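PDB 3L7V: putative uncharacterized protein smu.1377c from Streptococcus mutans, which is of unknown function but has a YrdC-like fold, consistent with binding double-stranded RNA and a role in tRNA modification. Local coordinates for residues Gly43-Lys54 against Gln171-Arg182. Sequence-based numbering, arbitrary orientation.
Sequences GNLSQEGFEIVK and QIAKEMWEKEGR
Helices 47-54 and 171-180 of this YrdC-like α/β fold pack at 51° between their N-to-C directions, their axes 10.1 Å apart, with F50, I172 and M176 meeting where they cross. The F50 ring lies across the helix carrying E175 and M176: its CE2 comes within 3.5 Å of E175 CB, while the backbone N of M176 sits at the ring edge. In M176, a selenomethionine, chi1 and the bend at chi2 (-76°) place SE in an oblique Met-aromatic contact, 4.5 Å from the F50 centroid, and the bend at chi3 sets CE beside V53 O and K54 CA. V53 CG1 meets both SE and I172 CG2, so the flexible selenoether chain and the branched V53 and I172 pack together.

Ahead of helix 47-54, L45 divides its branches: CD1 leans on the backbone C and O of Q171 and on I172 CG1, and CD2 meets E175 CG at 3.5 Å. E175 thus lends its methylenes to L45 and F50 while its carboxylate pairs with K179. G49 lets I172 CD1 approach the backbone of helix 47-54, whose N-cap S46 accepts a hydrogen bond from G49 N.

Polar groups close both ends. With its chain extended beyond CG, Q171 spans to the loop; NE2 donates a nearly straight bond (169°) to G43 O from above the carbonyl plane, and OE1 accepts from a water that also receives S46 N. At the other end the fully extended K54 delivers NZ to E180 OE2 at 3.0 Å, from above the carboxylate plane, as K54 CG lies over one face of the R182 guanidinium. E180, set between these two cations with R182 NE only a long salt-bridge partner, probably stays ionised, adding a charged link beside the apolar helix contact.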
ATOM      1  N   GLY A  43       5.067 -15.354 -12.751  1.00 23.24           N
ATOM      2  CA  GLY A  43       5.042 -14.127 -13.536  1.00 21.30           C
ATOM      3  C   GLY A  43       3.690 -13.779 -14.142  1.00 19.75           C
ATOM      4  O   GLY A  43       3.491 -12.653 -14.599  1.00 27.90           O
ATOM      5  N   ASN A  44       2.768 -14.742 -14.157  1.00 21.43           N
ATOM      6  CA  ASN A  44       1.380 -14.507 -14.572  1.00 24.35           C
ATOM      7  C   ASN A  44       0.455 -14.342 -13.354  1.00 20.40           C
ATOM      8  O   ASN A  44       0.821 -14.698 -12.230  1.00 21.82           O
ATOM      9  CB  ASN A  44       0.847 -15.677 -15.420  1.00 37.65           C
ATOM     10  CG  ASN A  44       1.764 -16.048 -16.586  1.00 44.94           C
ATOM     11  OD1 ASN A  44       2.026 -15.239 -17.478  1.00 48.44           O
ATOM     12  ND2 ASN A  44       2.226 -17.295 -16.595  1.00 45.00           N
ATOM     13  N   LEU A  45      -0.745 -13.820 -13.582  1.00 22.63           N
ATOM     14  CA  LEU A  45      -1.749 -13.696 -12.525  1.00 26.61           C
ATOM     15  C   LEU A  45      -1.981 -15.027 -11.775  1.00 29.61           C
ATOM     16  O   LEU A  45      -2.191 -16.063 -12.395  1.00 25.37           O
ATOM     17  CB  LEU A  45      -3.073 -13.215 -13.119  1.00 18.69           C
ATOM     18  CG  LEU A  45      -4.310 -13.348 -12.220  1.00 22.70           C
ATOM     19  CD1 LEU A  45      -4.239 -12.387 -11.062  1.00 25.19           C
ATOM     20  CD2 LEU A  45      -5.584 -13.099 -13.015  1.00 26.70           C
ATOM     21  N   SER A  46      -1.949 -14.986 -10.446  1.00 26.25           N
ATOM     22  CA  SER A  46      -2.249 -16.175  -9.633  1.00 26.82           C
ATOM     23  C   SER A  46      -3.762 -16.429  -9.472  1.00 17.12           C
ATOM     24  O   SER A  46      -4.434 -15.766  -8.686  1.00 18.15           O
ATOM     25  CB  SER A  46      -1.575 -16.079  -8.255  1.00 23.68           C
ATOM     26  OG  SER A  46      -1.804 -17.251  -7.487  1.00 27.42           O
ATOM     27  N   GLN A  47      -4.283 -17.386 -10.230  1.00 19.06           N
ATOM     28  CA  GLN A  47      -5.701 -17.729 -10.191  1.00 23.22           C
ATOM     29  C   GLN A  47      -6.091 -18.307  -8.832  1.00 18.04           C
ATOM     30  O   GLN A  47      -7.176 -18.038  -8.328  1.00 21.11           O
ATOM     31  CB  GLN A  47      -6.043 -18.737 -11.289  1.00 29.15           C
ATOM     32  CG  GLN A  47      -5.820 -18.231 -12.709  1.00 38.53           C
ATOM     33  CD  GLN A  47      -6.854 -17.204 -13.144  0.50 38.26           C
ATOM     34  OE1 GLN A  47      -6.682 -16.532 -14.161  0.50 38.18           O
ATOM     35  NE2 GLN A  47      -7.934 -17.081 -12.377  0.50 35.33           N
ATOM     36  N   GLU A  48      -5.197 -19.098  -8.251  1.00 14.62           N
ATOM     37  CA  GLU A  48      -5.438 -19.696  -6.944  1.00 22.57           C
ATOM     38  C   GLU A  48      -5.536 -18.610  -5.850  1.00 25.17           C
ATOM     39  O   GLU A  48      -6.468 -18.615  -5.041  1.00 22.16           O
ATOM     40  CB  GLU A  48      -4.352 -20.736  -6.631  1.00 21.94           C
ATOM     41  CG  GLU A  48      -4.659 -21.644  -5.440  1.00 21.93           C
ATOM     42  CD  GLU A  48      -3.735 -22.869  -5.345  1.00 32.75           C
ATOM     43  OE1 GLU A  48      -2.822 -23.020  -6.187  1.00 38.84           O
ATOM     44  OE2 GLU A  48      -3.925 -23.690  -4.424  1.00 36.12           O
ATOM     45  N   GLY A  49      -4.591 -17.668  -5.857  1.00 25.72           N
ATOM     46  CA  GLY A  49      -4.583 -16.553  -4.918  1.00 21.18           C
ATOM     47  C   GLY A  49      -5.792 -15.638  -5.036  1.00 24.34           C
ATOM     48  O   GLY A  49      -6.353 -15.195  -4.025  1.00 17.26           O
ATOM     49  N   PHE A  50      -6.191 -15.356  -6.278  1.00 25.93           N
ATOM     50  CA  PHE A  50      -7.409 -14.598  -6.562  1.00 26.00           C
ATOM     51  C   PHE A  50      -8.676 -15.241  -5.958  1.00 24.98           C
ATOM     52  O   PHE A  50      -9.436 -14.574  -5.244  1.00 22.68           O
ATOM     53  CB  PHE A  50      -7.559 -14.419  -8.079  1.00 29.87           C
ATOM     54  CG  PHE A  50      -8.827 -13.714  -8.504  1.00 27.83           C
ATOM     55  CD1 PHE A  50      -9.946 -14.443  -8.883  1.00 32.91           C
ATOM     56  CD2 PHE A  50      -8.881 -12.331  -8.567  1.00 32.20           C
ATOM     57  CE1 PHE A  50     -11.112 -13.802  -9.300  1.00 36.43           C
ATOM     58  CE2 PHE A  50     -10.035 -11.683  -8.972  1.00 41.10           C
ATOM     59  CZ  PHE A  50     -11.157 -12.420  -9.338  1.00 43.60           C
ATOM     60  N   GLU A  51      -8.905 -16.523  -6.249  1.00 20.98           N
ATOM     61  CA  GLU A  51     -10.106 -17.218  -5.766  1.00 18.89           C
ATOM     62  C   GLU A  51     -10.170 -17.251  -4.236  1.00 21.51           C
ATOM     63  O   GLU A  51     -11.248 -17.145  -3.659  1.00 26.69           O
ATOM     64  CB  GLU A  51     -10.207 -18.640  -6.342  1.00 24.28           C
ATOM     65  CG  GLU A  51     -10.318 -18.700  -7.870  1.00 38.98           C
ATOM     66  CD  GLU A  51     -11.632 -18.108  -8.421  1.00 46.27           C
ATOM     67  OE1 GLU A  51     -12.663 -18.150  -7.716  1.00 43.48           O
ATOM     68  OE2 GLU A  51     -11.634 -17.613  -9.573  1.00 50.07           O
ATOM     69  N   ILE A  52      -9.017 -17.386  -3.583  1.00 22.18           N
ATOM     70  CA  ILE A  52      -8.967 -17.364  -2.119  1.00 24.72           C
ATOM     71  C   ILE A  52      -9.353 -16.009  -1.512  1.00 27.47           C
ATOM     72  O   ILE A  52     -10.125 -15.951  -0.560  1.00 23.22           O
ATOM     73  CB  ILE A  52      -7.598 -17.848  -1.574  1.00 22.50           C
ATOM     74  CG1 ILE A  52      -7.446 -19.348  -1.833  1.00 20.09           C
ATOM     75  CG2 ILE A  52      -7.470 -17.545  -0.062  1.00 20.52           C
ATOM     76  CD1 ILE A  52      -6.115 -19.905  -1.455  1.00 21.61           C
ATOM     77  N   VAL A  53      -8.842 -14.920  -2.080  1.00 28.83           N
ATOM     78  CA  VAL A  53      -9.125 -13.590  -1.544  1.00 24.58           C
ATOM     79  C   VAL A  53     -10.553 -13.130  -1.902  1.00 28.65           C
ATOM     80  O   VAL A  53     -11.212 -12.399  -1.147  1.00 33.01           O
ATOM     81  CB  VAL A  53      -8.026 -12.559  -1.956  1.00 31.29           C
ATOM     82  CG1 VAL A  53      -8.248 -12.038  -3.363  1.00 23.27           C
ATOM     83  CG2 VAL A  53      -7.975 -11.421  -0.969  1.00 40.75           C
ATOM     84  N   LYS A  54     -11.036 -13.585  -3.045  1.00 22.85           N
ATOM     85  CA  LYS A  54     -12.426 -13.377  -3.423  1.00 25.19           C
ATOM     86  C   LYS A  54     -13.415 -14.046  -2.431  1.00 35.11           C
ATOM     87  O   LYS A  54     -14.482 -13.494  -2.152  1.00 32.78           O
ATOM     88  CB  LYS A  54     -12.647 -13.884  -4.842  1.00 29.02           C
ATOM     89  CG  LYS A  54     -14.043 -13.682  -5.370  1.00 34.94           C
ATOM     90  CD  LYS A  54     -14.155 -14.225  -6.783  1.00 36.18           C
ATOM     91  CE  LYS A  54     -15.599 -14.229  -7.241  1.00 44.55           C
ATOM     92  NZ  LYS A  54     -15.690 -14.700  -8.650  1.00 54.15           N
ATOM     93  N   GLN A 171      -1.262  -7.582 -10.179  1.00 15.47           N
ATOM     94  CA  GLN A 171      -2.179  -8.393 -10.990  1.00 18.85           C
ATOM     95  C   GLN A 171      -3.480  -8.729 -10.238  1.00 20.69           C
ATOM     96  O   GLN A 171      -4.583  -8.539 -10.763  1.00 19.76           O
ATOM     97  CB  GLN A 171      -1.495  -9.662 -11.531  1.00 15.71           C
ATOM     98  CG  GLN A 171      -0.359  -9.381 -12.529  1.00 18.72           C
ATOM     99  CD  GLN A 171       0.569 -10.579 -12.773  1.00 22.58           C
ATOM    100  OE1 GLN A 171       0.715 -11.458 -11.921  1.00 23.09           O
ATOM    101  NE2 GLN A 171       1.213 -10.600 -13.939  1.00 12.83           N
ATOM    102  N   ILE A 172      -3.356  -9.199  -9.002  1.00 19.12           N
ATOM    103  CA  ILE A 172      -4.542  -9.573  -8.232  1.00 19.37           C
ATOM    104  C   ILE A 172      -5.461  -8.387  -7.922  1.00 22.60           C
ATOM    105  O   ILE A 172      -6.674  -8.497  -8.056  1.00 25.56           O
ATOM    106  CB  ILE A 172      -4.159 -10.321  -6.931  1.00 18.82           C
ATOM    107  CG1 ILE A 172      -3.485 -11.657  -7.295  1.00 19.65           C
ATOM    108  CG2 ILE A 172      -5.382 -10.490  -6.042  1.00 11.22           C
ATOM    109  CD1 ILE A 172      -3.071 -12.536  -6.121  1.00 17.19           C
ATOM    110  N   ALA A 173      -4.883  -7.257  -7.511  1.00 23.67           N
ATOM    111  CA  ALA A 173      -5.661  -6.045  -7.215  1.00 21.01           C
ATOM    112  C   ALA A 173      -6.429  -5.522  -8.439  1.00 23.34           C
ATOM    113  O   ALA A 173      -7.519  -4.974  -8.310  1.00 20.76           O
ATOM    114  CB  ALA A 173      -4.755  -4.949  -6.659  1.00 15.68           C
ATOM    115  N   LYS A 174      -5.847  -5.690  -9.622  1.00 21.43           N
ATOM    116  CA  LYS A 174      -6.467  -5.219 -10.855  1.00 23.40           C
ATOM    117  C   LYS A 174      -7.677  -6.077 -11.256  1.00 27.99           C
ATOM    118  O   LYS A 174      -8.713  -5.539 -11.663  1.00 21.84           O
ATOM    119  CB  LYS A 174      -5.442  -5.167 -12.000  1.00 26.46           C
ATOM    120  CG  LYS A 174      -5.958  -4.459 -13.255  1.00 32.16           C
ATOM    121  CD  LYS A 174      -4.968  -4.551 -14.403  1.00 38.27           C
ATOM    122  CE  LYS A 174      -5.309  -3.565 -15.521  1.00 46.07           C
ATOM    123  NZ  LYS A 174      -4.415  -3.726 -16.708  1.00 46.91           N
ATOM    124  N   GLU A 175      -7.536  -7.404 -11.156  1.00 26.00           N
ATOM    125  CA  GLU A 175      -8.656  -8.318 -11.406  1.00 25.05           C
ATOM    126  C   GLU A 175      -9.815  -8.089 -10.446  1.00 16.79           C
ATOM    127  O   GLU A 175     -10.969  -8.068 -10.862  1.00 21.99           O
ATOM    128  CB  GLU A 175      -8.216  -9.782 -11.305  1.00 35.41           C
ATOM    129  CG  GLU A 175      -7.629 -10.345 -12.580  1.00 47.54           C
ATOM    130  CD  GLU A 175      -8.635 -10.403 -13.717  1.00 53.02           C
ATOM    131  OE1 GLU A 175      -9.758 -10.891 -13.495  1.00 54.56           O
ATOM    132  OE2 GLU A 175      -8.295  -9.972 -14.838  1.00 57.44           O
HETATM  133  N   MSE A 176      -9.513  -7.949  -9.158  1.00 13.37           N
HETATM  134  CA  MSE A 176     -10.559  -7.733  -8.156  1.00 14.83           C
HETATM  135  C   MSE A 176     -11.340  -6.453  -8.455  1.00 19.68           C
HETATM  136  O   MSE A 176     -12.575  -6.452  -8.446  1.00 23.51           O
HETATM  137  CB  MSE A 176      -9.985  -7.711  -6.738  1.00  8.22           C
HETATM  138  CG  MSE A 176      -9.555  -9.093  -6.183  1.00 25.82           C
HETATM  139 SE   MSE A 176     -11.046 -10.268  -5.603  1.00 43.30          SE
HETATM  140  CE  MSE A 176     -11.534  -9.459  -3.885  1.00 24.43           C
ATOM    141  N   TRP A 177     -10.624  -5.370  -8.739  1.00 19.80           N
ATOM    142  CA  TRP A 177     -11.273  -4.106  -9.090  1.00 20.37           C
ATOM    143  C   TRP A 177     -12.115  -4.166 -10.380  1.00 25.70           C
ATOM    144  O   TRP A 177     -13.304  -3.857 -10.377  1.00 22.80           O
ATOM    145  CB  TRP A 177     -10.247  -2.975  -9.206  1.00 14.88           C
ATOM    146  CG  TRP A 177     -10.885  -1.661  -9.523  1.00 23.62           C
ATOM    147  CD1 TRP A 177     -10.876  -1.015 -10.727  1.00 23.42           C
ATOM    148  CD2 TRP A 177     -11.663  -0.846  -8.632  1.00 24.59           C
ATOM    149  NE1 TRP A 177     -11.588   0.154 -10.635  1.00 24.02           N
ATOM    150  CE2 TRP A 177     -12.083   0.285  -9.364  1.00 22.91           C
ATOM    151  CE3 TRP A 177     -12.045  -0.961  -7.287  1.00 26.71           C
ATOM    152  CZ2 TRP A 177     -12.865   1.303  -8.796  1.00 19.78           C
ATOM    153  CZ3 TRP A 177     -12.825   0.057  -6.719  1.00 24.73           C
ATOM    154  CH2 TRP A 177     -13.228   1.170  -7.479  1.00 20.16           C
ATOM    155  N   GLU A 178     -11.487  -4.554 -11.484  1.00 27.11           N
ATOM    156  CA  GLU A 178     -12.135  -4.468 -12.789  1.00 24.95           C
ATOM    157  C   GLU A 178     -13.217  -5.532 -12.994  1.00 29.74           C
ATOM    158  O   GLU A 178     -14.191  -5.299 -13.693  1.00 27.96           O
ATOM    159  CB  GLU A 178     -11.094  -4.521 -13.916  1.00 24.12           C
ATOM    160  CG  GLU A 178     -10.366  -3.196 -14.154  1.00 28.20           C
ATOM    161  CD  GLU A 178      -9.232  -3.287 -15.185  1.00 41.16           C
ATOM    162  OE1 GLU A 178      -9.074  -4.347 -15.828  1.00 47.34           O
ATOM    163  OE2 GLU A 178      -8.493  -2.290 -15.355  1.00 43.88           O
ATOM    164  N   LYS A 179     -13.062  -6.695 -12.376  1.00 33.07           N
ATOM    165  CA  LYS A 179     -14.010  -7.773 -12.631  1.00 32.28           C
ATOM    166  C   LYS A 179     -14.991  -8.072 -11.505  1.00 34.31           C
ATOM    167  O   LYS A 179     -15.942  -8.818 -11.703  1.00 43.79           O
ATOM    168  CB  LYS A 179     -13.292  -9.043 -13.100  1.00 33.82           C
ATOM    169  CG  LYS A 179     -12.600  -8.848 -14.441  1.00 35.60           C
ATOM    170  CD  LYS A 179     -12.198 -10.162 -15.085  1.00 44.74           C
ATOM    171  CE  LYS A 179     -11.684  -9.929 -16.509  1.00 52.44           C
ATOM    172  NZ  LYS A 179     -10.590  -8.903 -16.590  1.00 53.87           N
ATOM    173  N   GLU A 180     -14.797  -7.480 -10.336  1.00 25.63           N
ATOM    174  CA  GLU A 180     -15.718  -7.739  -9.234  1.00 28.68           C
ATOM    175  C   GLU A 180     -16.084  -6.456  -8.505  1.00 29.98           C
ATOM    176  O   GLU A 180     -16.919  -6.462  -7.600  1.00 31.71           O
ATOM    177  CB  GLU A 180     -15.111  -8.747  -8.248  1.00 30.60           C
ATOM    178  CG  GLU A 180     -14.675 -10.047  -8.885  1.00 35.42           C
ATOM    179  CD  GLU A 180     -15.820 -11.037  -9.018  1.00 40.60           C
ATOM    180  OE1 GLU A 180     -16.797 -10.911  -8.248  1.00 44.47           O
ATOM    181  OE2 GLU A 180     -15.739 -11.948  -9.875  1.00 36.46           O
ATOM    182  N   GLY A 181     -15.450  -5.357  -8.886  1.00 21.33           N
ATOM    183  CA  GLY A 181     -15.660  -4.105  -8.180  1.00 21.45           C
ATOM    184  C   GLY A 181     -15.230  -4.157  -6.720  1.00 24.41           C
ATOM    185  O   GLY A 181     -15.776  -3.426  -5.884  1.00 30.74           O
ATOM    186  N   ARG A 182     -14.248  -5.003  -6.405  1.00 17.15           N
ATOM    187  CA  ARG A 182     -13.789  -5.157  -5.021  1.00 18.86           C
ATOM    188  C   ARG A 182     -12.393  -4.562  -4.754  1.00 26.18           C
ATOM    189  O   ARG A 182     -11.563  -4.481  -5.660  1.00 25.83           O
ATOM    190  CB  ARG A 182     -13.787  -6.634  -4.623  1.00 23.74           C
ATOM    191  CG  ARG A 182     -15.128  -7.326  -4.774  1.00 30.72           C
ATOM    192  CD  ARG A 182     -15.044  -8.728  -4.229  1.00 34.77           C
ATOM    193  NE  ARG A 182     -16.205  -9.543  -4.571  0.50 37.25           N
ATOM    194  CZ  ARG A 182     -16.590 -10.605  -3.871  1.00 36.04           C
ATOM    195  NH1 ARG A 182     -15.907 -10.958  -2.793  1.00 35.20           N
ATOM    196  NH2 ARG A 182     -17.656 -11.300  -4.232  1.00 33.42           N
TER
HETATM  197  O   HOH W   1      -0.388 -12.664  -9.572  1.00 16.50           O